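PDB 2PPG: putative isomerase from Sinorhizobium meliloti, which is of unknown function but belongs to the enolase superfamily, with an enolase-type N-terminal domain and a TIM-barrel-like domain. Local coordinates for residues Ile156-Ser161 with Gly366-Pro371; Gly150-Arg155 with Ala336-Asp341; Phe183-Phe188 with Ala211-Cys216; Glu173-Trp178 with Glu206-Ala211. One frame throughout, in Å; residues are numbered along the deposited sequence.

Contact 1 of 4, residues Ile156-Ser161 with Gly366-Pro371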
# COMPACT_ATOMS: atom_id res chain seq x y z
N ILE A 156 -5.80 11.47 39.57
CA ILE A 156 -6.14 11.06 38.23
C ILE A 156 -7.62 11.31 38.03
O ILE A 156 -8.43 10.90 38.86
CB ILE A 156 -5.82 9.56 37.98
CG1 ILE A 156 -4.31 9.32 38.11
CG2 ILE A 156 -6.34 9.13 36.59
CD1 ILE A 156 -3.88 7.89 38.26
N ALA A 157 -7.97 11.98 36.95
CA ALA A 157 -9.38 12.22 36.63
C ALA A 157 -10.10 10.87 36.50
O ALA A 157 -9.54 9.90 35.98
CB ALA A 157 -9.51 13.05 35.36
N ALA A 158 -11.32 10.80 37.03
CA ALA A 158 -12.10 9.57 37.00
C ALA A 158 -13.36 9.84 36.20
O ALA A 158 -13.83 10.97 36.15
CB ALA A 158 -12.45 9.14 38.39
N TYR A 159 -13.92 8.82 35.57
CA TYR A 159 -15.24 9.01 34.98
C TYR A 159 -16.19 7.96 35.49
O TYR A 159 -15.79 6.82 35.72
CB TYR A 159 -15.20 9.03 33.45
CG TYR A 159 -14.89 7.71 32.77
CD1 TYR A 159 -15.90 6.78 32.53
CD2 TYR A 159 -13.62 7.42 32.32
CE1 TYR A 159 -15.65 5.61 31.89
CE2 TYR A 159 -13.35 6.24 31.67
CZ TYR A 159 -14.38 5.33 31.46
OH TYR A 159 -14.15 4.13 30.82
N ILE A 160 -17.43 8.38 35.68
CA ILE A 160 -18.51 7.52 36.13
C ILE A 160 -18.90 6.54 35.03
O ILE A 160 -19.24 6.94 33.92
CB ILE A 160 -19.76 8.35 36.49
CG1 ILE A 160 -19.45 9.25 37.68
CG2 ILE A 160 -20.94 7.43 36.82
CD1 ILE A 160 -19.33 8.48 38.97
N SER A 161 -18.82 5.26 35.36
CA SER A 161 -19.11 4.19 34.42
C SER A 161 -20.30 3.43 34.92
O SER A 161 -20.39 3.12 36.11
CB SER A 161 -17.93 3.24 34.33
OG SER A 161 -18.12 2.31 33.29
N GLY A 366 -14.56 13.59 41.35
CA GLY A 366 -14.10 13.34 40.00
C GLY A 366 -12.61 13.06 39.88
O GLY A 366 -12.00 13.38 38.87
N GLU A 367 -12.03 12.47 40.93
CA GLU A 367 -10.61 12.18 40.95
C GLU A 367 -10.24 10.97 41.81
O GLU A 367 -10.62 10.86 42.98
CB GLU A 367 -9.86 13.37 41.53
CG GLU A 367 -9.46 14.43 40.56
CD GLU A 367 -8.58 15.47 41.21
OE1 GLU A 367 -8.62 15.60 42.46
OE2 GLU A 367 -7.84 16.15 40.47
N TYR A 368 -9.47 10.06 41.22
CA TYR A 368 -8.81 9.02 41.99
C TYR A 368 -7.64 9.62 42.78
O TYR A 368 -6.79 10.32 42.23
CB TYR A 368 -8.26 7.96 41.04
CG TYR A 368 -9.23 6.89 40.62
CD1 TYR A 368 -9.53 5.83 41.48
CD2 TYR A 368 -9.81 6.90 39.36
CE1 TYR A 368 -10.41 4.82 41.09
CE2 TYR A 368 -10.68 5.90 38.96
CZ TYR A 368 -10.97 4.85 39.83
OH TYR A 368 -11.83 3.85 39.45
N VAL A 369 -7.61 9.37 44.08
CA VAL A 369 -6.44 9.75 44.84
C VAL A 369 -5.49 8.55 44.77
O VAL A 369 -5.86 7.44 45.13
CB VAL A 369 -6.81 10.10 46.28
CG1 VAL A 369 -5.55 10.31 47.13
CG2 VAL A 369 -7.74 11.34 46.33
N VAL A 370 -4.29 8.79 44.25
CA VAL A 370 -3.30 7.73 44.12
C VAL A 370 -2.74 7.38 45.50
O VAL A 370 -2.24 8.27 46.19
CB VAL A 370 -2.12 8.16 43.22
CG1 VAL A 370 -1.01 7.08 43.19
CG2 VAL A 370 -2.61 8.48 41.81
N PRO A 371 -2.84 6.10 45.89
CA PRO A 371 -2.30 5.65 47.19
C PRO A 371 -0.84 5.99 47.31
O PRO A 371 -0.11 5.91 46.34
CB PRO A 371 -2.51 4.12 47.17
CG PRO A 371 -2.95 3.77 45.77
CD PRO A 371 -3.50 5.01 45.14
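Ile156 and Tyr368 face each other as an antiparallel hydrogen-bonded pair, and most of this contact grows from that pairing. Ile156 N gives its proton to Tyr368 O at 3.1 Å, and Tyr368 N returns a bond to Ile156 O at 2.7 Å. Two residues further along, Ala158 N reaches Gly366 O at 3.2 Å, but from well above the carbonyl plane (64° out of it). The strands run at 127° to each other, well short of antiparallel, consistent with so short a ladder. The side chains of Ile156 and Tyr368 share one face of the sheet. With CG anti to its own carbonyl carbon (chi1 -85°), the tyrosine carries its ring alongside Ala158, whose CB lies 3.6 Å from Tyr368 CD2 and about as far from CE2, approaching obliquely. Ile156 works in the other direction: its CD1 tip meets Val370 CG2 at 3.8 Å, the two side chains lying aslant. The phenol does not end in this contact. Its OH bonds to Glu344 O, its ring meets His343 edge-to-face, and Leu327 and Leu331 of helix 325-336 lie against it. Strand 155-161 is a strand of the barrel sheet, and the late strand 367-369 is fastened to the edge of it that further along pairs with strand 185-189, while strand 343-345 runs along the other edge. The chemistry divides the labour: main-chain bonds set the alignment, small and branched apolar groups fill the buried face, and the one buried hydroxyl discussed here is satisfied by a backbone carbonyl.

Contact 2 of 4, residues Gly150-Arg155 with Ala336-Asp341; sequences GQRRDR and ALANVD
Arg153 holds the carbonyl oxygen of Leu337 with both terminal nitrogens: NH2 lies 2.7 Å and NH1 2.9 Å from Leu337 O. This is an end-on grip by two donors on one atom, and the oxygen sits close to the guanidinium plane. Neither bond is straight, with N-H...O angles of 141° and 133°, as expected when two N-H groups converge on a single acceptor. A bend at chi3 (-84°) turns the end of the arginine toward this oxygen, while Val340 O lies over one face of the same group, 3.9 Å from Arg153 NE. Arg152 makes a looser link. Its chain runs extended from CG to NE, and NE makes a weak bond to Ala336 O at 3.0 Å; Ala338 CB packs against Arg152 NH1 at 3.6 Å. The stronger polar partner of this arginine is Asp105 of the second subunit, which forms a salt bridge with NH1, and Gln151 N likewise bonds to Asp99 OD1 of that subunit. Within its own loop, Gln151 NE2 adds a weak bond to Arg153 O. Gly150 O receives a CA-H...O contact from Ala336 CA at 3.1 Å. Two arginines thus serve two consecutive backbone carbonyls, and one of them also reaches across the subunit interface. Segment 336-341 follows helix 325-336, where Ala335 is hydrogen-bonded to the Arg152 backbone. The partners lead into strands 155-161 and 343-345, parallel neighbours in the barrel sheet, so the contact lies at the N-terminal ends of those strands, with Leu337 packed on Phe301 and Met302 of helix 293-310.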
# COMPACT_ATOMS: atom_id res chain seq x y z
N GLY A 150 8.66 7.15 37.40
CA GLY A 150 8.36 8.35 38.16
C GLY A 150 6.89 8.58 38.44
O GLY A 150 6.01 8.05 37.75
N GLN A 151 6.61 9.37 39.47
CA GLN A 151 5.24 9.78 39.70
C GLN A 151 4.97 11.10 38.99
O GLN A 151 5.49 12.15 39.37
CB GLN A 151 4.95 9.89 41.18
CG GLN A 151 3.52 10.28 41.46
CD GLN A 151 3.08 9.93 42.85
OE1 GLN A 151 3.72 9.13 43.54
NE2 GLN A 151 1.96 10.50 43.28
N ARG A 152 4.15 11.05 37.96
CA ARG A 152 3.89 12.23 37.17
C ARG A 152 2.70 13.02 37.71
O ARG A 152 2.42 14.13 37.27
CB ARG A 152 3.67 11.84 35.70
CG ARG A 152 4.94 11.31 35.03
CD ARG A 152 4.70 10.62 33.69
NE ARG A 152 5.82 9.75 33.33
CZ ARG A 152 6.65 9.96 32.31
NH1 ARG A 152 6.48 11.02 31.53
NH2 ARG A 152 7.64 9.11 32.07
N ARG A 153 2.04 12.47 38.73
CA ARG A 153 0.64 12.74 38.95
C ARG A 153 0.23 12.10 40.29
O ARG A 153 0.54 10.93 40.52
CB ARG A 153 -0.08 12.00 37.82
CG ARG A 153 -1.36 12.57 37.29
CD ARG A 153 -1.90 11.63 36.21
NE ARG A 153 -1.28 11.88 34.91
CZ ARG A 153 -0.34 11.12 34.34
NH1 ARG A 153 0.11 10.04 34.95
NH2 ARG A 153 0.15 11.45 33.15
N ASP A 154 -0.45 12.83 41.17
CA ASP A 154 -1.01 12.14 42.36
C ASP A 154 -2.54 12.12 42.42
O ASP A 154 -3.13 11.44 43.27
CB ASP A 154 -0.35 12.56 43.68
CG ASP A 154 -0.73 13.96 44.11
OD1 ASP A 154 -0.31 14.33 45.22
OD2 ASP A 154 -1.43 14.67 43.35
N ARG A 155 -3.17 12.88 41.54
CA ARG A 155 -4.59 12.70 41.27
C ARG A 155 -4.75 12.23 39.83
O ARG A 155 -3.95 12.55 38.95
CB ARG A 155 -5.39 14.00 41.46
CG ARG A 155 -5.21 14.76 42.77
CD ARG A 155 -5.93 14.11 43.92
NE ARG A 155 -4.97 13.55 44.86
CZ ARG A 155 -4.80 14.01 46.10
NH1 ARG A 155 -3.90 13.44 46.89
NH2 ARG A 155 -5.53 15.01 46.55
N ALA A 336 2.49 6.68 36.59
CA ALA A 336 3.83 6.69 36.00
C ALA A 336 3.82 6.87 34.48
O ALA A 336 4.87 6.91 33.85
CB ALA A 336 4.56 5.42 36.36
N LEU A 337 2.63 6.93 33.89
CA LEU A 337 2.47 6.99 32.45
C LEU A 337 2.19 8.42 31.96
O LEU A 337 1.35 9.13 32.50
CB LEU A 337 1.32 6.08 32.03
CG LEU A 337 1.61 4.58 32.01
CD1 LEU A 337 0.31 3.87 31.77
CD2 LEU A 337 2.63 4.18 30.96
N ALA A 338 2.90 8.82 30.91
CA ALA A 338 2.69 10.15 30.34
C ALA A 338 1.28 10.34 29.77
O ALA A 338 0.65 11.38 29.98
CB ALA A 338 3.71 10.40 29.27
N ASN A 339 0.78 9.32 29.08
CA ASN A 339 -0.43 9.46 28.27
C ASN A 339 -1.79 9.23 28.94
O ASN A 339 -2.81 9.19 28.25
CB ASN A 339 -0.32 8.57 27.01
CG ASN A 339 0.52 9.20 25.92
OD1 ASN A 339 1.47 9.93 26.20
ND2 ASN A 339 0.17 8.92 24.66
N VAL A 340 -1.80 9.08 30.27
CA VAL A 340 -3.06 8.84 31.00
C VAL A 340 -3.95 10.07 31.21
O VAL A 340 -3.67 10.95 32.01
CB VAL A 340 -2.84 8.10 32.34
CG1 VAL A 340 -4.16 7.95 33.09
CG2 VAL A 340 -2.24 6.72 32.07
N ASP A 341 -5.05 10.11 30.47
CA ASP A 341 -5.93 11.28 30.46
C ASP A 341 -6.95 11.21 31.59
O ASP A 341 -7.43 12.24 32.08
CB ASP A 341 -6.68 11.32 29.12
CG ASP A 341 -7.33 12.66 28.86
OD1 ASP A 341 -8.58 12.72 28.80
OD2 ASP A 341 -6.58 13.65 28.73

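Contact 3 of 4, residues Phe183-Phe188 with Ala211-Cys216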
# COMPACT_ATOMS: atom_id res chain seq x y z
N PHE A 183 -18.21 14.87 39.61
CA PHE A 183 -17.77 14.15 38.42
C PHE A 183 -18.33 14.82 37.17
O PHE A 183 -19.47 15.29 37.17
CB PHE A 183 -18.20 12.69 38.49
CG PHE A 183 -17.52 11.92 39.58
CD1 PHE A 183 -16.49 11.04 39.29
CD2 PHE A 183 -17.91 12.06 40.91
CE1 PHE A 183 -15.85 10.31 40.29
CE2 PHE A 183 -17.28 11.34 41.92
CZ PHE A 183 -16.24 10.46 41.61
N SER A 184 -17.54 14.87 36.10
CA SER A 184 -17.99 15.50 34.86
C SER A 184 -17.68 14.69 33.60
O SER A 184 -17.61 15.24 32.50
CB SER A 184 -17.40 16.90 34.75
OG SER A 184 -16.03 16.85 35.09
N SER A 185 -17.50 13.38 33.77
CA SER A 185 -17.29 12.47 32.64
C SER A 185 -18.10 11.22 32.91
O SER A 185 -18.19 10.76 34.05
CB SER A 185 -15.81 12.11 32.49
OG SER A 185 -15.06 13.21 32.03
N PHE A 186 -18.72 10.68 31.86
CA PHE A 186 -19.69 9.60 32.03
C PHE A 186 -19.58 8.59 30.90
O PHE A 186 -19.18 8.94 29.79
CB PHE A 186 -21.11 10.20 32.10
CG PHE A 186 -21.28 11.17 33.23
CD1 PHE A 186 -21.74 10.75 34.47
CD2 PHE A 186 -20.91 12.50 33.08
CE1 PHE A 186 -21.83 11.64 35.54
CE2 PHE A 186 -21.00 13.39 34.13
CZ PHE A 186 -21.45 12.97 35.36
N LYS A 187 -19.90 7.34 31.21
CA LYS A 187 -20.05 6.32 30.18
C LYS A 187 -21.25 5.44 30.51
O LYS A 187 -21.39 4.95 31.62
CB LYS A 187 -18.79 5.45 30.10
CG LYS A 187 -18.74 4.56 28.87
CD LYS A 187 -17.49 3.73 28.84
CE LYS A 187 -17.60 2.52 29.74
NZ LYS A 187 -16.25 1.97 30.01
N PHE A 188 -22.13 5.24 29.54
CA PHE A 188 -23.22 4.28 29.69
C PHE A 188 -23.00 3.08 28.80
O PHE A 188 -22.42 3.19 27.72
CB PHE A 188 -24.56 4.93 29.35
CG PHE A 188 -24.71 5.29 27.90
CD1 PHE A 188 -25.37 4.44 27.01
CD2 PHE A 188 -24.22 6.48 27.41
CE1 PHE A 188 -25.53 4.76 25.68
CE2 PHE A 188 -24.38 6.81 26.08
CZ PHE A 188 -25.03 5.95 25.22
N ALA A 211 -21.31 20.96 28.86
CA ALA A 211 -19.86 20.88 29.17
C ALA A 211 -19.35 19.47 29.48
O ALA A 211 -18.18 19.17 29.29
CB ALA A 211 -19.51 21.84 30.34
N VAL A 212 -20.24 18.62 29.97
CA VAL A 212 -19.89 17.28 30.43
C VAL A 212 -19.52 16.30 29.30
O VAL A 212 -20.05 16.39 28.19
CB VAL A 212 -21.05 16.73 31.27
CG1 VAL A 212 -21.28 15.27 31.02
CG2 VAL A 212 -20.82 17.03 32.75
N ARG A 213 -18.59 15.37 29.59
CA ARG A 213 -18.18 14.36 28.61
C ARG A 213 -18.96 13.07 28.79
O ARG A 213 -19.17 12.62 29.93
CB ARG A 213 -16.68 14.09 28.67
CG ARG A 213 -15.82 15.27 28.32
CD ARG A 213 -14.34 14.89 28.26
NE ARG A 213 -13.86 14.36 29.54
CZ ARG A 213 -12.61 13.97 29.77
NH1 ARG A 213 -11.71 14.05 28.81
NH2 ARG A 213 -12.27 13.49 30.95
N ILE A 214 -19.40 12.50 27.67
CA ILE A 214 -20.30 11.35 27.68
C ILE A 214 -19.88 10.36 26.60
O ILE A 214 -19.97 10.64 25.39
CB ILE A 214 -21.77 11.76 27.43
CG1 ILE A 214 -22.25 12.76 28.49
CG2 ILE A 214 -22.66 10.55 27.49
CD1 ILE A 214 -23.58 13.41 28.14
N ALA A 215 -19.43 9.20 27.03
CA ALA A 215 -19.00 8.18 26.12
C ALA A 215 -20.03 7.06 26.07
O ALA A 215 -20.93 6.99 26.92
CB ALA A 215 -17.65 7.66 26.54
N CYS A 216 -19.91 6.19 25.07
CA CYS A 216 -20.77 5.03 24.94
C CYS A 216 -19.96 3.73 24.80
O CYS A 216 -19.12 3.60 23.91
CB CYS A 216 -21.67 5.20 23.73
SG CYS A 216 -22.70 3.75 23.43
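Val212 opens the contact by setting CG1 3.5 Å from Phe186 CD2, its side chain crossing that of the phenylalanine at about a right angle, while its CG2 touches Ser184. At Arg213 the parallel ladder begins. Its N bonds to Ser184 O in a nearly straight line (170°), and its O accepts from Phe186 N. Its side chain, bent at chi3, turns the guanidinium edge to Ser185 OG, which NE and NH2 both reach at 3.0 Å: a side-on grip on one hydroxyl oxygen, in the guanidinium plane. Ile214 faces the other way, and its CG2 stands at the edge of the Phe188 ring. Ala215 N returns to Phe186 O at 2.8 Å; Ala215 CB packs on Lys187 CG at 4.0 Å, whereas the amine of that lysine goes on to salt bridges with Glu243 and Glu344. Cys216 finishes the run. With SG anti to the backbone N (chi1 176°), the sulfur is carried to the Phe188 ring in a sulfur-aromatic contact, 4.2 Å from the ring centroid and oblique to it; Cys216 CA lies over one face of that ring, toward its rim. These strands are the two ends of a beta-alpha-beta crossover through helix 197-208. Phe188 and Ile214 lean on that helix, Phe186 and Val212 reach Gln179 of helix 168-180, and strand 155-161 flanks strand 185-189 along its other edge.

Contact 4 of 4, residues Glu173-Trp178 with Glu206-Ala211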
# COMPACT_ATOMS: atom_id res chain seq x y z
N GLU A 173 -30.95 10.70 35.98
CA GLU A 173 -30.96 11.23 37.34
C GLU A 173 -29.77 10.73 38.14
O GLU A 173 -29.17 11.49 38.90
CB GLU A 173 -32.27 10.93 38.06
CG GLU A 173 -33.31 12.02 37.88
CD GLU A 173 -32.77 13.40 38.23
OE1 GLU A 173 -32.27 13.58 39.36
OE2 GLU A 173 -32.88 14.32 37.38
N LEU A 174 -29.42 9.46 37.94
CA LEU A 174 -28.26 8.90 38.60
C LEU A 174 -27.02 9.67 38.16
O LEU A 174 -26.24 10.12 39.00
CB LEU A 174 -28.10 7.41 38.33
CG LEU A 174 -27.08 6.72 39.25
CD1 LEU A 174 -27.19 7.23 40.69
CD2 LEU A 174 -27.21 5.21 39.22
N ALA A 175 -26.86 9.85 36.86
CA ALA A 175 -25.76 10.67 36.35
C ALA A 175 -25.70 11.97 37.12
O ALA A 175 -24.65 12.33 37.66
CB ALA A 175 -25.93 10.94 34.86
N ALA A 176 -26.84 12.67 37.16
CA ALA A 176 -26.95 13.99 37.79
C ALA A 176 -26.51 14.02 39.26
O ALA A 176 -25.96 15.01 39.72
CB ALA A 176 -28.38 14.52 37.64
N ALA A 177 -26.77 12.92 39.97
CA ALA A 177 -26.35 12.78 41.36
C ALA A 177 -24.83 12.77 41.48
O ALA A 177 -24.26 13.51 42.28
CB ALA A 177 -26.94 11.52 41.95
N TRP A 178 -24.19 11.94 40.67
CA TRP A 178 -22.73 11.87 40.65
C TRP A 178 -22.11 13.13 40.09
O TRP A 178 -20.97 13.46 40.41
CB TRP A 178 -22.27 10.65 39.87
CG TRP A 178 -22.42 9.42 40.67
CD1 TRP A 178 -23.40 8.48 40.54
CD2 TRP A 178 -21.59 9.00 41.76
NE1 TRP A 178 -23.22 7.48 41.48
CE2 TRP A 178 -22.12 7.79 42.23
CE3 TRP A 178 -20.47 9.54 42.38
CZ2 TRP A 178 -21.55 7.10 43.30
CZ3 TRP A 178 -19.89 8.85 43.43
CH2 TRP A 178 -20.44 7.64 43.89
N GLU A 206 -29.27 16.27 27.74
CA GLU A 206 -30.28 17.20 28.21
C GLU A 206 -30.12 17.38 29.71
O GLU A 206 -30.02 18.51 30.19
CB GLU A 206 -31.70 16.73 27.87
CG GLU A 206 -32.80 17.72 28.26
CD GLU A 206 -32.67 19.06 27.53
OE1 GLU A 206 -31.72 19.22 26.73
OE2 GLU A 206 -33.52 19.96 27.75
N ARG A 207 -30.07 16.27 30.42
CA ARG A 207 -30.00 16.30 31.88
C ARG A 207 -28.71 16.90 32.43
O ARG A 207 -28.75 17.56 33.46
CB ARG A 207 -30.21 14.89 32.45
CG ARG A 207 -30.36 14.84 33.97
CD ARG A 207 -31.56 15.65 34.44
NE ARG A 207 -31.57 15.89 35.89
CZ ARG A 207 -30.81 16.79 36.50
NH1 ARG A 207 -29.96 17.52 35.80
NH2 ARG A 207 -30.88 16.94 37.82
N LEU A 208 -27.59 16.70 31.75
CA LEU A 208 -26.30 17.08 32.34
C LEU A 208 -25.69 18.41 31.85
O LEU A 208 -24.82 18.97 32.51
CB LEU A 208 -25.29 15.94 32.17
CG LEU A 208 -25.72 14.58 32.70
CD1 LEU A 208 -24.61 13.56 32.59
CD2 LEU A 208 -26.19 14.71 34.13
N GLY A 209 -26.13 18.90 30.71
CA GLY A 209 -25.62 20.17 30.21
C GLY A 209 -24.56 19.99 29.14
O GLY A 209 -24.08 18.88 28.92
N PRO A 210 -24.17 21.10 28.49
CA PRO A 210 -23.26 21.07 27.34
C PRO A 210 -21.77 20.77 27.62
O PRO A 210 -21.06 20.37 26.70
CB PRO A 210 -23.39 22.49 26.75
CG PRO A 210 -24.51 23.15 27.53
CD PRO A 210 -24.58 22.46 28.84
N ALA A 211 -21.31 20.96 28.86
CA ALA A 211 -19.86 20.88 29.17
C ALA A 211 -19.35 19.47 29.48
O ALA A 211 -18.18 19.17 29.29
CB ALA A 211 -19.51 21.84 30.34
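Ala176 overlaps the flat end of Arg207: its CB sits over the centre of the guanidinium group, 3.5 Å from Arg207 CZ. The arginine arrives there because CG is anti to the backbone N (chi1 -171°) and the chain then bends at chi2 (60°), turning the group across to helix 168-180. Its edge is given to Glu173. Arg207 NE and Glu173 OE2 form a nearly straight salt-bridge bond (168°) at 2.5 Å, a length short enough to be taken cautiously at this resolution, and Arg207 NH2 adds a weak second bond to the same oxygen at 3.3 Å. NE comes in on the syn side of OE2, though above the carboxylate plane. Beside this polar pair, Leu208 fits into the alanine surface: CD1 meets Ala175 CB at 3.7 Å, and CD2 lies 3.7 Å from Ala176 N. Small alanines let the end of helix 197-208 come close to its neighbour, and Gln179 bonds Leu208 O at the last helical residue, before Gly209 departs with positive phi. Chemically, the contact is layered: an apolar patch, with Ala175 and Leu208 buried, lies inside and an exposed ion pair outside, where solvent probably screens the charges and the nearby crystal neighbour may influence their pose.

Overall arrangement
All four contacts belong to the barrel half of the protein. Along the chain the order is 150-155, 156-161, 173-178, 183-188, 206-211, 211-216, then 336-341 and 366-371, so contacts 3 and 4 are nested inside the long loops closed by contacts 1 and 2. Contacts 1 and 3 lie on one sheet, strands 155-161 and 185-189 being neighbours, with centres about 13 Å apart. Contact 4 packs helices outside contact 3, about 9 Å between centres, and the two share Ala211. Contact 2 is about 28 Å from contact 4 by centres, yet leads straight into contact 1. Contacts 1 and 2 tie the start of the barrel to late parts of the chain; contacts 3 and 4 join elements close in sequence.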